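Local structure of glutathione S-transferase (Ceriporiopsis subvermispora, 6J3E) at residues Thr24-Tyr29 and Val212-Trp217; Val102-Glu107 and Val204-Ile209. The protein is a serine-type glutathione S-transferase that binds glutathione and probably catalyses its transfer to electrophilic substrates. All coordinates share one frame; numbering follows the deposited sequence.

Overall arrangement
Interactions 1 and 2 share helix 206-222, which crosses the middle of the C-terminal domain. The centres of the two contacts are about 14 Å apart: interaction 2 holds the first turn, and interaction 1 uses residues 212-217, further along the helix and close to the centre of the chain. In sequence the order is 24-29, 102-107, 204-209 and 212-217, so both segments of interaction 2 fall between those of interaction 1. Helix 22-34 of the thioredoxin-like N-terminal domain and the linker after helix 86-96 thus pack on one helix of the other domain. The contacts meet where Lys26 and Tyr29 touch Tyr206 and Ile209, at the edge of the glutathione site.

Interaction 1 (Thr24-Tyr29 and Val212-Trp217); sequences TWKTRY and VGWVIW. With EDO (1,2-ethanediol), chain D.
The indole of Trp25 takes CG2 of Ile216 on one face, a CH-pi contact 3.8 Å from the centroid of the five-membered ring and 17° off its normal, while CD of Arg28 covers the opposite face. The Tyr29 ring is also enclosed from two sides. CG2 of Val212 sits over one face, 3.5 Å from Tyr29 CE2, and the other face rests on the benzene rim of Trp25 through CE3. At the far end of the phenol, Tyr29 OH reaches Ile216 CG1 at 3.7 Å.

Beside these rings the backbones come close, with Lys26 CA 4.6 Å from Gly213 CA; lacking a side chain, Gly213 lets Lys26 CG lie over its CA. The Lys26 chain then bends at chi3 (-97°), bringing CE to 3.2 Å from Trp214 NE1 in an oblique approach to the indole. Its ammonium NZ is hydrogen-bonded to Ser86 OG and donates to 1,2-ethanediol O2 at 3.2 Å. Lys26 and Ser86 both bind glutathione in a complex of this enzyme, so the diol, probably from the crystallisation liquor and also hydrogen-bonded to Ser86 OG and Asn23 ND2, may occupy part of that site.

The axes of 24-29 and 212-217 cross at 120° and approach to 8.2 Å, joining the thioredoxin-like domain to the all-helical one. Helix 235-247 packs on Val212 and Ile216, and helix 109-136 on Trp214 and Trp217.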
loop_
_atom_site.group_PDB
_atom_site.type_symbol
_atom_site.label_atom_id
_atom_site.label_comp_id
_atom_site.label_asym_id
_atom_site.label_seq_id
_atom_site.Cartn_x
_atom_site.Cartn_y
_atom_site.Cartn_z
ATOM N N THR A 24 -11.198 15.920 -4.984
ATOM C CA THR A 24 -11.438 16.562 -6.273
ATOM C C THR A 24 -10.174 17.202 -6.837
ATOM O O THR A 24 -10.036 17.308 -8.059
ATOM C CB THR A 24 -12.552 17.608 -6.170
ATOM O OG1 THR A 24 -12.124 18.702 -5.349
ATOM C CG2 THR A 24 -13.816 16.986 -5.573
ATOM N N TRP A 25 -9.242 17.628 -5.993
ATOM C CA TRP A 25 -8.026 18.199 -6.551
ATOM C C TRP A 25 -7.210 17.147 -7.287
ATOM O O TRP A 25 -6.529 17.466 -8.273
ATOM C CB TRP A 25 -7.185 18.844 -5.469
ATOM C CG TRP A 25 -7.338 20.315 -5.404
ATOM C CD1 TRP A 25 -8.006 21.028 -4.454
ATOM C CD2 TRP A 25 -6.799 21.273 -6.322
ATOM N NE1 TRP A 25 -7.922 22.375 -4.724
ATOM C CE2 TRP A 25 -7.180 22.553 -5.862
ATOM C CE3 TRP A 25 -6.035 21.174 -7.492
ATOM C CZ2 TRP A 25 -6.826 23.723 -6.526
ATOM C CZ3 TRP A 25 -5.680 22.341 -8.155
ATOM C CH2 TRP A 25 -6.083 23.599 -7.671
ATOM N N LYS A 26 -7.269 15.892 -6.833
ATOM C CA LYS A 26 -6.649 14.825 -7.603
ATOM C C LYS A 26 -7.146 14.882 -9.038
ATOM O O LYS A 26 -6.352 14.881 -9.984
ATOM C CB LYS A 26 -6.939 13.463 -6.969
ATOM C CG LYS A 26 -6.206 13.207 -5.651
ATOM C CD LYS A 26 -6.372 11.758 -5.174
ATOM C CE LYS A 26 -7.480 11.642 -4.171
ATOM N NZ LYS A 26 -8.099 10.308 -4.083
ATOM N N THR A 27 -8.460 15.026 -9.214
ATOM C CA THR A 27 -9.028 15.053 -10.563
ATOM C C THR A 27 -8.812 16.401 -11.247
ATOM O O THR A 27 -8.589 16.450 -12.465
ATOM C CB THR A 27 -10.510 14.675 -10.504
ATOM O OG1 THR A 27 -10.605 13.281 -10.198
ATOM C CG2 THR A 27 -11.223 14.930 -11.836
ATOM N N ARG A 28 -8.847 17.502 -10.491
ATOM C CA ARG A 28 -8.507 18.793 -11.074
ATOM C C ARG A 28 -7.060 18.795 -11.563
ATOM O O ARG A 28 -6.781 19.152 -12.715
ATOM C CB ARG A 28 -8.746 19.920 -10.063
ATOM C CG ARG A 28 -8.511 21.319 -10.637
ATOM C CD ARG A 28 -8.851 22.444 -9.657
ATOM N NE ARG A 28 -10.266 22.485 -9.301
ATOM C CZ ARG A 28 -11.222 23.040 -10.048
ATOM N NH1 ARG A 28 -10.938 23.598 -11.218
ATOM N NH2 ARG A 28 -12.478 23.033 -9.621
ATOM N N TYR A 29 -6.125 18.389 -10.699
ATOM C CA TYR A 29 -4.738 18.257 -11.128
ATOM C C TYR A 29 -4.643 17.430 -12.406
ATOM O O TYR A 29 -3.970 17.826 -13.366
ATOM C CB TYR A 29 -3.895 17.621 -10.014
ATOM C CG TYR A 29 -3.240 18.587 -9.037
ATOM C CD1 TYR A 29 -2.545 19.710 -9.486
ATOM C CD2 TYR A 29 -3.284 18.356 -7.670
ATOM C CE1 TYR A 29 -1.924 20.580 -8.596
ATOM C CE2 TYR A 29 -2.673 19.218 -6.777
ATOM C CZ TYR A 29 -1.993 20.330 -7.237
ATOM O OH TYR A 29 -1.388 21.190 -6.328
ATOM N N VAL A 212 -0.013 15.328 -4.229
ATOM C CA VAL A 212 -0.218 16.773 -4.224
ATOM C C VAL A 212 -1.694 17.094 -4.034
ATOM O O VAL A 212 -2.043 18.159 -3.512
ATOM C CB VAL A 212 0.358 17.410 -5.505
ATOM C CG1 VAL A 212 1.885 17.292 -5.506
ATOM C CG2 VAL A 212 -0.232 16.746 -6.725
ATOM N N GLY A 213 -2.582 16.184 -4.434
ATOM C CA GLY A 213 -3.986 16.374 -4.123
ATOM C C GLY A 213 -4.211 16.557 -2.635
ATOM O O GLY A 213 -4.835 17.532 -2.195
ATOM N N TRP A 214 -3.685 15.631 -1.835
ATOM C CA TRP A 214 -3.959 15.708 -0.413
ATOM C C TRP A 214 -3.122 16.795 0.244
ATOM O O TRP A 214 -3.587 17.431 1.195
ATOM C CB TRP A 214 -3.737 14.337 0.238
ATOM C CG TRP A 214 -4.785 13.346 -0.165
ATOM C CD1 TRP A 214 -4.825 12.615 -1.330
ATOM C CD2 TRP A 214 -5.965 12.989 0.569
ATOM N NE1 TRP A 214 -5.958 11.832 -1.362
ATOM C CE2 TRP A 214 -6.676 12.041 -0.212
ATOM C CE3 TRP A 214 -6.496 13.379 1.801
ATOM C CZ2 TRP A 214 -7.890 11.478 0.209
ATOM C CZ3 TRP A 214 -7.695 12.818 2.217
ATOM C CH2 TRP A 214 -8.382 11.877 1.420
ATOM N N VAL A 215 -1.916 17.052 -0.268
ATOM C CA VAL A 215 -1.067 18.063 0.350
ATOM C C VAL A 215 -1.624 19.453 0.093
ATOM O O VAL A 215 -1.635 20.300 0.994
ATOM C CB VAL A 215 0.389 17.928 -0.134
ATOM C CG1 VAL A 215 1.228 19.106 0.347
ATOM C CG2 VAL A 215 0.974 16.656 0.392
ATOM N N ILE A 216 -2.133 19.705 -1.118
ATOM C CA ILE A 216 -2.689 21.029 -1.406
ATOM C C ILE A 216 -3.927 21.279 -0.552
ATOM O O ILE A 216 -4.217 22.423 -0.177
ATOM C CB ILE A 216 -2.973 21.202 -2.915
ATOM C CG1 ILE A 216 -2.965 22.679 -3.279
ATOM C CG2 ILE A 216 -4.318 20.609 -3.333
ATOM C CD1 ILE A 216 -1.689 23.368 -2.918
ATOM N N TRP A 217 -4.653 20.213 -0.205
ATOM C CA TRP A 217 -5.755 20.314 0.748
ATOM C C TRP A 217 -5.258 20.821 2.089
ATOM O O TRP A 217 -5.858 21.716 2.698
ATOM C CB TRP A 217 -6.423 18.941 0.897
ATOM C CG TRP A 217 -7.511 18.813 1.933
ATOM C CD1 TRP A 217 -8.519 19.708 2.201
ATOM C CD2 TRP A 217 -7.699 17.717 2.841
ATOM N NE1 TRP A 217 -9.324 19.222 3.196
ATOM C CE2 TRP A 217 -8.846 18.007 3.610
ATOM C CE3 TRP A 217 -7.020 16.509 3.064
ATOM C CZ2 TRP A 217 -9.326 17.137 4.585
ATOM C CZ3 TRP A 217 -7.489 15.654 4.039
ATOM C CH2 TRP A 217 -8.639 15.968 4.784
HETATM C C1 EDO D . -13.517 9.746 -4.730
HETATM O O1 EDO D . -13.864 9.884 -3.342
HETATM C C2 EDO D . -12.060 9.323 -4.840
HETATM O O2 EDO D . -11.238 10.490 -4.848
#

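Interaction 2 (Val102-Glu107 and Val204-Ile209)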
loop_
_atom_site.group_PDB
_atom_site.type_symbol
_atom_site.label_atom_id
_atom_site.label_comp_id
_atom_site.label_asym_id
_atom_site.label_seq_id
_atom_site.Cartn_x
_atom_site.Cartn_y
_atom_site.Cartn_z
ATOM N N VAL A 102 0.069 10.418 -20.362
ATOM C CA VAL A 102 -0.433 9.288 -19.586
ATOM C C VAL A 102 -0.089 9.462 -18.113
ATOM O O VAL A 102 1.036 9.855 -17.764
ATOM C CB VAL A 102 0.154 7.980 -20.136
ATOM C CG1 VAL A 102 -0.100 6.832 -19.178
ATOM C CG2 VAL A 102 -0.435 7.670 -21.509
ATOM N N VAL A 103 -1.054 9.176 -17.229
ATOM C CA VAL A 103 -0.788 9.215 -15.795
ATOM C C VAL A 103 -0.761 7.833 -15.149
ATOM O O VAL A 103 -0.149 7.687 -14.082
ATOM C CB VAL A 103 -1.769 10.136 -15.040
ATOM C CG1 VAL A 103 -1.667 11.566 -15.553
ATOM C CG2 VAL A 103 -3.186 9.615 -15.098
ATOM N N ILE A 104 -1.366 6.816 -15.750
ATOM C CA ILE A 104 -1.229 5.466 -15.200
ATOM C C ILE A 104 -0.732 4.526 -16.290
ATOM O O ILE A 104 -1.533 3.768 -16.851
ATOM C CB ILE A 104 -2.551 4.952 -14.599
ATOM C CG1 ILE A 104 -3.050 5.908 -13.509
ATOM C CG2 ILE A 104 -2.383 3.525 -14.043
ATOM C CD1 ILE A 104 -4.274 5.405 -12.761
ATOM N N PRO A 105 0.562 4.528 -16.610
ATOM C CA PRO A 105 1.081 3.614 -17.639
ATOM C C PRO A 105 0.691 2.183 -17.326
ATOM O O PRO A 105 0.699 1.775 -16.155
ATOM C CB PRO A 105 2.606 3.812 -17.573
ATOM C CG PRO A 105 2.859 4.679 -16.407
ATOM C CD PRO A 105 1.608 5.399 -16.062
ATOM N N PRO A 106 0.315 1.402 -18.344
ATOM C CA PRO A 106 -0.372 0.123 -18.077
ATOM C C PRO A 106 0.406 -0.851 -17.208
ATOM O O PRO A 106 -0.210 -1.569 -16.412
ATOM C CB PRO A 106 -0.601 -0.445 -19.487
ATOM C CG PRO A 106 -0.688 0.747 -20.340
ATOM C CD PRO A 106 0.262 1.769 -19.765
ATOM N N GLU A 107 1.734 -0.919 -17.353
ATOM C CA GLU A 107 2.511 -1.828 -16.522
ATOM C C GLU A 107 2.472 -1.440 -15.051
ATOM O O GLU A 107 2.832 -2.261 -14.202
ATOM C CB GLU A 107 3.963 -1.875 -16.992
ATOM C CG GLU A 107 4.198 -2.716 -18.220
ATOM C CD GLU A 107 5.681 -2.955 -18.508
ATOM O OE1 GLU A 107 6.528 -2.674 -17.627
ATOM O OE2 GLU A 107 5.993 -3.433 -19.622
ATOM N N VAL A 204 5.733 12.188 -14.666
ATOM C CA VAL A 204 4.607 12.322 -13.750
ATOM C C VAL A 204 3.663 11.135 -13.898
ATOM O O VAL A 204 3.397 10.658 -15.008
ATOM C CB VAL A 204 3.870 13.640 -14.019
ATOM C CG1 VAL A 204 2.449 13.585 -13.476
ATOM C CG2 VAL A 204 4.634 14.770 -13.416
ATOM N N SER A 205 3.147 10.655 -12.774
ATOM C CA SER A 205 2.191 9.562 -12.749
ATOM C C SER A 205 1.032 9.961 -11.851
ATOM O O SER A 205 1.105 10.956 -11.122
ATOM C CB SER A 205 2.849 8.280 -12.239
ATOM O OG SER A 205 3.454 8.543 -10.987
ATOM N N TYR A 206 -0.044 9.167 -11.886
ATOM C CA TYR A 206 -1.173 9.472 -11.002
ATOM C C TYR A 206 -0.780 9.368 -9.538
ATOM O O TYR A 206 -1.425 9.998 -8.694
ATOM C CB TYR A 206 -2.388 8.566 -11.295
ATOM C CG TYR A 206 -3.599 8.802 -10.382
ATOM C CD1 TYR A 206 -4.417 9.924 -10.532
ATOM C CD2 TYR A 206 -3.922 7.901 -9.377
ATOM C CE1 TYR A 206 -5.527 10.139 -9.687
ATOM C CE2 TYR A 206 -5.024 8.117 -8.516
ATOM C CZ TYR A 206 -5.819 9.227 -8.685
ATOM O OH TYR A 206 -6.882 9.429 -7.831
ATOM N N ALA A 207 0.286 8.622 -9.217
ATOM C CA ALA A 207 0.686 8.491 -7.815
ATOM C C ALA A 207 1.219 9.812 -7.275
ATOM O O ALA A 207 0.972 10.160 -6.114
ATOM C CB ALA A 207 1.720 7.374 -7.652
ATOM N N ASP A 208 1.950 10.549 -8.111
ATOM C CA ASP A 208 2.386 11.896 -7.778
ATOM C C ASP A 208 1.195 12.817 -7.608
ATOM O O ASP A 208 1.168 13.647 -6.693
ATOM C CB ASP A 208 3.300 12.442 -8.881
ATOM C CG ASP A 208 4.340 11.436 -9.333
ATOM O OD1 ASP A 208 5.036 10.842 -8.470
ATOM O OD2 ASP A 208 4.450 11.231 -10.563
ATOM N N ILE A 209 0.221 12.706 -8.511
ATOM C CA ILE A 209 -0.956 13.558 -8.451
ATOM C C ILE A 209 -1.712 13.290 -7.167
ATOM O O ILE A 209 -2.220 14.214 -6.521
ATOM C CB ILE A 209 -1.830 13.333 -9.701
ATOM C CG1 ILE A 209 -1.054 13.733 -10.948
ATOM C CG2 ILE A 209 -3.144 14.108 -9.610
ATOM C CD1 ILE A 209 -1.748 13.396 -12.245
HETATM O O HOH W 1 2.900 8.334 -16.291
#
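Val204 faces Val102 through backbone oxygens: one water donates to Val204 O at 2.7 Å and to Val102 O at 2.8 Å, joining two carbonyls that could not bond each other directly. Ser205 follows at the N-cap of helix 206-222, where its CA and CB lie against Val103 O. Its own N-H is taken by Asp208 OD2 at 2.6 Å, on the anti side of the carboxylate and 27° out of its plane.

Tyr206 makes the direct polar link. Its backbone N donates to Val103 O at 2.7 Å, with the donor tilted 31° from the carbonyl plane, so a first-turn N-H that has no helical acceptor is satisfied by the linker. CB of Tyr206 packs 3.5 Å from Ile104 CG1, and the two side chains run side by side. With CG trans to N (chi1 178°), the phenol leads away from the linker, and its OH is hydrogen-bonded to Ser86 OG in the glutathione site. One turn on, Ile209 CD1 meets Val103 CG1 at 3.8 Å, the two side chains crossing at about a right angle. From the linker side, Asp94 of helix 86-96 receives the N-H groups of Val103 and Ile104.

Ser205-Tyr206-Ala207-Asp208 matches the Ser/Thr-X-X-Asp N-capping sequence that glutathione S-transferases carry at the start of this helix. The bond from Ser205 N to Asp208 OD2 supplies one half of a capping box, here docked on the interdomain linker.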